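Local coordinates for N-alpha-acetyltransferase 30 (Saccharomyces cerevisiae, PDB 6YGA), which catalyses, as the catalytic subunit of the NatC complex, transfer of the acetyl group from acetyl-CoA to the N-terminal methionine of proteins, at residues L84-T89 with H93-K98; G79-L84 with N128-M133. One frame throughout, in Å; residues are numbered along the deposited sequence.

Contact 1: residues L84-T89 with H93-K98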
loop_
_atom_site.group_PDB
_atom_site.type_symbol
_atom_site.label_atom_id
_atom_site.label_comp_id
_atom_site.label_asym_id
_atom_site.label_seq_id
_atom_site.Cartn_x
_atom_site.Cartn_y
_atom_site.Cartn_z
ATOM N N LEU A 84 18.017 10.384 11.510
ATOM C CA LEU A 84 18.019 11.483 12.468
ATOM C C LEU A 84 17.808 10.898 13.854
ATOM O O LEU A 84 16.761 10.302 14.122
ATOM C CB LEU A 84 16.930 12.511 12.148
ATOM C CG LEU A 84 16.880 13.743 13.057
ATOM C CD1 LEU A 84 18.172 14.547 12.951
ATOM C CD2 LEU A 84 15.675 14.606 12.718
ATOM N N ALA A 85 18.797 11.063 14.726
ATOM C CA ALA A 85 18.732 10.530 16.078
ATOM C C ALA A 85 19.231 11.580 17.059
ATOM O O ALA A 85 20.192 12.301 16.775
ATOM C CB ALA A 85 19.556 9.242 16.214
ATOM N N VAL A 86 18.557 11.674 18.203
ATOM C CA VAL A 86 18.950 12.552 19.299
ATOM C C VAL A 86 18.877 11.741 20.584
ATOM O O VAL A 86 17.896 11.024 20.811
ATOM C CB VAL A 86 18.054 13.804 19.391
ATOM C CG1 VAL A 86 18.277 14.529 20.714
ATOM C CG2 VAL A 86 18.321 14.739 18.220
ATOM N N GLU A 87 19.916 11.842 21.411
ATOM C CA GLU A 87 19.982 11.059 22.638
ATOM C C GLU A 87 18.812 11.397 23.557
ATOM O O GLU A 87 18.343 12.536 23.613
ATOM C CB GLU A 87 21.311 11.310 23.347
ATOM C CG GLU A 87 21.686 10.245 24.357
ATOM C CD GLU A 87 23.171 10.224 24.646
ATOM O OE1 GLU A 87 23.945 10.714 23.798
ATOM O OE2 GLU A 87 23.566 9.722 25.720
ATOM N N SER A 88 18.345 10.382 24.290
ATOM C CA SER A 88 17.114 10.520 25.065
ATOM C C SER A 88 17.222 11.627 26.108
ATOM O O SER A 88 16.249 12.346 26.364
ATOM C CB SER A 88 16.771 9.187 25.731
ATOM O OG SER A 88 15.519 9.247 26.390
ATOM N N THR A 89 18.396 11.785 26.722
ATOM C CA THR A 89 18.564 12.804 27.751
ATOM C C THR A 89 18.549 14.217 27.181
ATOM O O THR A 89 18.260 15.165 27.920
ATOM C CB THR A 89 19.869 12.573 28.518
ATOM O OG1 THR A 89 20.932 12.329 27.589
ATOM C CG2 THR A 89 19.736 11.385 29.452
ATOM N N HIS A 93 15.175 20.097 23.370
ATOM C CA HIS A 93 15.970 21.319 23.341
ATOM C C HIS A 93 16.178 21.834 21.921
ATOM O O HIS A 93 17.091 22.631 21.683
ATOM C CB HIS A 93 17.317 21.099 24.032
ATOM C CG HIS A 93 17.204 20.736 25.482
ATOM N ND1 HIS A 93 16.564 21.538 26.403
ATOM C CD2 HIS A 93 17.659 19.663 26.171
ATOM C CE1 HIS A 93 16.624 20.971 27.595
ATOM N NE2 HIS A 93 17.284 19.833 27.482
ATOM N N GLY A 94 15.350 21.399 20.975
ATOM C CA GLY A 94 15.490 21.838 19.600
ATOM C C GLY A 94 16.742 21.363 18.905
ATOM O O GLY A 94 17.147 21.958 17.903
ATOM N N ILE A 95 17.371 20.298 19.407
ATOM C CA ILE A 95 18.616 19.823 18.810
ATOM C C ILE A 95 18.354 19.183 17.454
ATOM O O ILE A 95 19.092 19.420 16.490
ATOM C CB ILE A 95 19.328 18.852 19.766
ATOM C CG1 ILE A 95 19.574 19.522 21.116
ATOM C CG2 ILE A 95 20.642 18.381 19.166
ATOM C CD1 ILE A 95 20.210 18.609 22.129
ATOM N N ALA A 96 17.306 18.360 17.355
ATOM C CA ALA A 96 16.971 17.736 16.080
ATOM C C ALA A 96 16.660 18.784 15.018
ATOM O O ALA A 96 17.078 18.650 13.862
ATOM C CB ALA A 96 15.790 16.783 16.257
ATOM N N LYS A 97 15.940 19.841 15.394
ATOM C CA LYS A 97 15.596 20.874 14.424
ATOM C C LYS A 97 16.843 21.576 13.901
ATOM O O LYS A 97 16.924 21.908 12.714
ATOM C CB LYS A 97 14.632 21.880 15.048
ATOM C CG LYS A 97 14.304 23.066 14.156
ATOM C CD LYS A 97 13.204 23.921 14.762
ATOM C CE LYS A 97 12.890 25.118 13.883
ATOM N NZ LYS A 97 11.729 25.889 14.403
ATOM N N LYS A 98 17.832 21.799 14.769
ATOM C CA LYS A 98 19.051 22.469 14.331
ATOM C C LYS A 98 19.876 21.572 13.414
ATOM O O LYS A 98 20.511 22.056 12.472
ATOM C CB LYS A 98 19.872 22.908 15.542
ATOM C CG LYS A 98 20.850 24.024 15.233
ATOM C CD LYS A 98 20.117 25.249 14.713
ATOM C CE LYS A 98 21.085 26.346 14.310
ATOM N NZ LYS A 98 20.368 27.606 13.972
#
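Val86 and Ala96 meet where the last residue of strand 76-86 faces the first turn of helix 95-109, in the beta-alpha-beta unit of the GNAT fold. These two residues bury the most surface here, and Leu84 adds the next share. Val86 turns its CG2 methyl onto the first turn of the helix, 3.8 Å from Ala96 CB and 3.9 Å from the backbone N of the same alanine. The valine torsion (chi1 167°) sets CG1 anti to the backbone N and leaves CG2, the branch that meets Ala96, anti to the carbonyl carbon and beside the backbone N. Two residues earlier on the same face of the strand, Leu84 brings its CD2 branch to Ala96 CB at 4.2 Å, and the small alanine side chain thus touches both strand residues. Ala85, between them, points to the other side of the sheet, against Ile23 of helix 13-26. The turn and the first helical residues carry the sequence Arg-Gly-His-Gly-Ile-Ala, which matches the GNAT signature whose backbone amides bind the acetyl-CoA pyrophosphate in relatives. Here the complex was crystallised without that cofactor. Gly94 occupies the N-cap position with a positive phi of 67°, and its O accepts the N-H of Lys98 at 3.2 Å. A looser touch completes the interface, Val86 CG2 lying 4.4 Å from the CG2 branch of Ile95.

Contact 2: residues G79-L84 with N128-M133. With EDO (1,2-ethanediol), chain K.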
loop_
_atom_site.group_PDB
_atom_site.type_symbol
_atom_site.label_atom_id
_atom_site.label_comp_id
_atom_site.label_asym_id
_atom_site.label_seq_id
_atom_site.Cartn_x
_atom_site.Cartn_y
_atom_site.Cartn_z
ATOM N N GLY A 79 18.201 15.935 -2.543
ATOM C CA GLY A 79 18.753 15.608 -1.248
ATOM C C GLY A 79 17.844 14.658 -0.492
ATOM O O GLY A 79 16.627 14.644 -0.675
ATOM N N TYR A 80 18.452 13.844 0.369
ATOM C CA TYR A 80 17.723 12.807 1.086
ATOM C C TYR A 80 18.217 12.728 2.521
ATOM O O TYR A 80 19.426 12.664 2.759
ATOM C CB TYR A 80 17.883 11.448 0.392
ATOM C CG TYR A 80 17.196 10.308 1.105
ATOM C CD1 TYR A 80 15.812 10.197 1.100
ATOM C CD2 TYR A 80 17.931 9.339 1.776
ATOM C CE1 TYR A 80 15.179 9.158 1.749
ATOM C CE2 TYR A 80 17.307 8.295 2.428
ATOM C CZ TYR A 80 15.933 8.209 2.412
ATOM O OH TYR A 80 15.308 7.171 3.061
ATOM N N ILE A 81 17.285 12.740 3.470
ATOM C CA ILE A 81 17.596 12.618 4.890
ATOM C C ILE A 81 17.370 11.164 5.282
ATOM O O ILE A 81 16.224 10.708 5.376
ATOM C CB ILE A 81 16.743 13.572 5.738
ATOM C CG1 ILE A 81 17.031 15.026 5.351
ATOM C CG2 ILE A 81 16.994 13.348 7.223
ATOM C CD1 ILE A 81 16.224 16.046 6.133
ATOM N N GLY A 82 18.457 10.430 5.500
ATOM C CA GLY A 82 18.362 9.016 5.801
ATOM C C GLY A 82 18.090 8.716 7.260
ATOM O O GLY A 82 17.191 7.931 7.582
HETATM N N MSE A 83 18.860 9.332 8.153
HETATM C CA MSE A 83 18.709 9.092 9.585
HETATM C C MSE A 83 18.792 10.364 10.429
HETATM O O MSE A 83 19.538 11.293 10.116
HETATM C CB MSE A 83 19.765 8.097 10.073
HETATM C CG MSE A 83 19.603 6.695 9.516
HETATM SE SE MSE A 83 20.679 6.357 7.922
HETATM C CE MSE A 83 22.410 6.081 8.785
ATOM N N LEU A 84 18.017 10.384 11.510
ATOM C CA LEU A 84 18.019 11.483 12.468
ATOM C C LEU A 84 17.808 10.898 13.854
ATOM O O LEU A 84 16.761 10.302 14.122
ATOM C CB LEU A 84 16.930 12.511 12.148
ATOM C CG LEU A 84 16.880 13.743 13.057
ATOM C CD1 LEU A 84 18.172 14.547 12.951
ATOM C CD2 LEU A 84 15.675 14.606 12.718
ATOM N N ASN A 128 5.519 17.495 12.650
ATOM C CA ASN A 128 5.477 18.894 13.059
ATOM C C ASN A 128 6.807 19.588 12.784
ATOM O O ASN A 128 6.834 20.754 12.373
ATOM C CB ASN A 128 5.104 18.989 14.538
ATOM C CG ASN A 128 4.883 20.416 14.995
ATOM O OD1 ASN A 128 3.767 20.936 14.935
ATOM N ND2 ASN A 128 5.945 21.057 15.467
ATOM N N LEU A 129 7.920 18.882 12.988
ATOM C CA LEU A 129 9.233 19.480 12.761
ATOM C C LEU A 129 9.464 19.767 11.281
ATOM O O LEU A 129 9.913 20.859 10.911
ATOM C CB LEU A 129 10.318 18.558 13.323
ATOM C CG LEU A 129 11.788 18.709 12.925
ATOM C CD1 LEU A 129 12.270 20.146 13.016
ATOM C CD2 LEU A 129 12.636 17.814 13.816
ATOM N N TYR A 130 9.150 18.802 10.414
ATOM C CA TYR A 130 9.442 18.948 8.992
ATOM C C TYR A 130 8.441 19.864 8.295
ATOM O O TYR A 130 8.831 20.739 7.515
ATOM C CB TYR A 130 9.474 17.570 8.330
ATOM C CG TYR A 130 10.685 16.761 8.729
ATOM C CD1 TYR A 130 11.958 17.312 8.655
ATOM C CD2 TYR A 130 10.557 15.462 9.202
ATOM C CE1 TYR A 130 13.070 16.589 9.020
ATOM C CE2 TYR A 130 11.667 14.727 9.576
ATOM C CZ TYR A 130 12.923 15.298 9.481
ATOM O OH TYR A 130 14.037 14.581 9.847
ATOM N N GLU A 131 7.146 19.682 8.561
ATOM C CA GLU A 131 6.150 20.517 7.899
ATOM C C GLU A 131 6.266 21.973 8.331
ATOM O O GLU A 131 5.920 22.878 7.562
ATOM C CB GLU A 131 4.746 19.975 8.168
ATOM C CG GLU A 131 4.499 18.612 7.533
ATOM C CD GLU A 131 3.319 17.880 8.138
ATOM O OE1 GLU A 131 2.604 18.473 8.974
ATOM O OE2 GLU A 131 3.111 16.702 7.779
ATOM N N GLY A 132 6.765 22.223 9.543
ATOM C CA GLY A 132 7.031 23.585 9.969
ATOM C C GLY A 132 8.130 24.271 9.182
ATOM O O GLY A 132 8.223 25.502 9.216
HETATM N N MSE A 133 8.958 23.507 8.473
HETATM C CA MSE A 133 10.057 24.074 7.691
HETATM C C MSE A 133 9.656 24.258 6.233
HETATM O O MSE A 133 10.412 24.815 5.436
HETATM C CB MSE A 133 11.300 23.190 7.781
HETATM C CG MSE A 133 11.787 22.955 9.193
HETATM SE SE MSE A 133 13.377 21.835 9.225
HETATM C CE MSE A 133 14.559 22.948 8.155
HETATM C C1 EDO K . 13.201 11.172 8.705
HETATM O O1 EDO K . 12.915 11.386 10.093
HETATM C C2 EDO K . 14.631 10.668 8.562
HETATM O O2 EDO K . 14.752 9.424 9.257
#
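Tyr130 reaches from helix 124-131 to strand 76-86 and sets its hydroxyl beside two aliphatic side chains. Its CG stands anti to the carbonyl carbon (chi1 -71°), which carries the ring off the helix toward the strand. Leu84 comes from the opposite direction, its CD2 3.3 Å from Tyr130 OH and 4.3 Å from CZ. Ile81 meets the ring obliquely, with CD1 4.3 Å from Tyr130 CE1 and the CG2 branch near the hydroxyl. O1 of a bound 1,2-ethanediol, probably from the crystallisation liquor, lies at the ring edge near its plane. This O1 makes a weak hydrogen bond with Tyr130 OH at 3.4 Å, and O2 donates another weak one to Gly82 O at 3.3 Å. The diol therefore bridges the strand backbone and the tyrosine. Farther out, Phe135 packs edge-to-face with Tyr130, while Val100 of helix 95-109 and Leu117 of strand 114-120 also touch it. The next residue, Glu131, forms salt bridges to Arg137 and to Lys461 of the N-alpha-acetyltransferase 35 chain. On the strand, Gly82 and Met83, a selenomethionine, both face Val66 in a classic beta bulge. A bulged strand facing a helix tyrosine is consistent with the GNAT active-site cleft, where a tyrosine at what is probably the equivalent place lies near the acetyl-CoA thioester in relatives.

In the fold
Contacts 1 and 2 lie 12 Å apart between centres and run along the same strand, 76-86, sharing Leu84. Contact 2 uses the bulged middle of this strand and contact 1 its last residues. Along the chain, contact 1 is a local step into helix 95-109, nested inside the longer loop that contact 2 closes by bringing helix 124-131 back to the strand. The two helices also meet directly, Lys97 CB packing 3.6 Å from Leu129 CD1. Both helices lie against one face of the mixed sheet, next to strand 76-86, an arrangement consistent with acetyl-CoA binding between the turn before helix 95-109 and Tyr130, as in other GNAT enzymes.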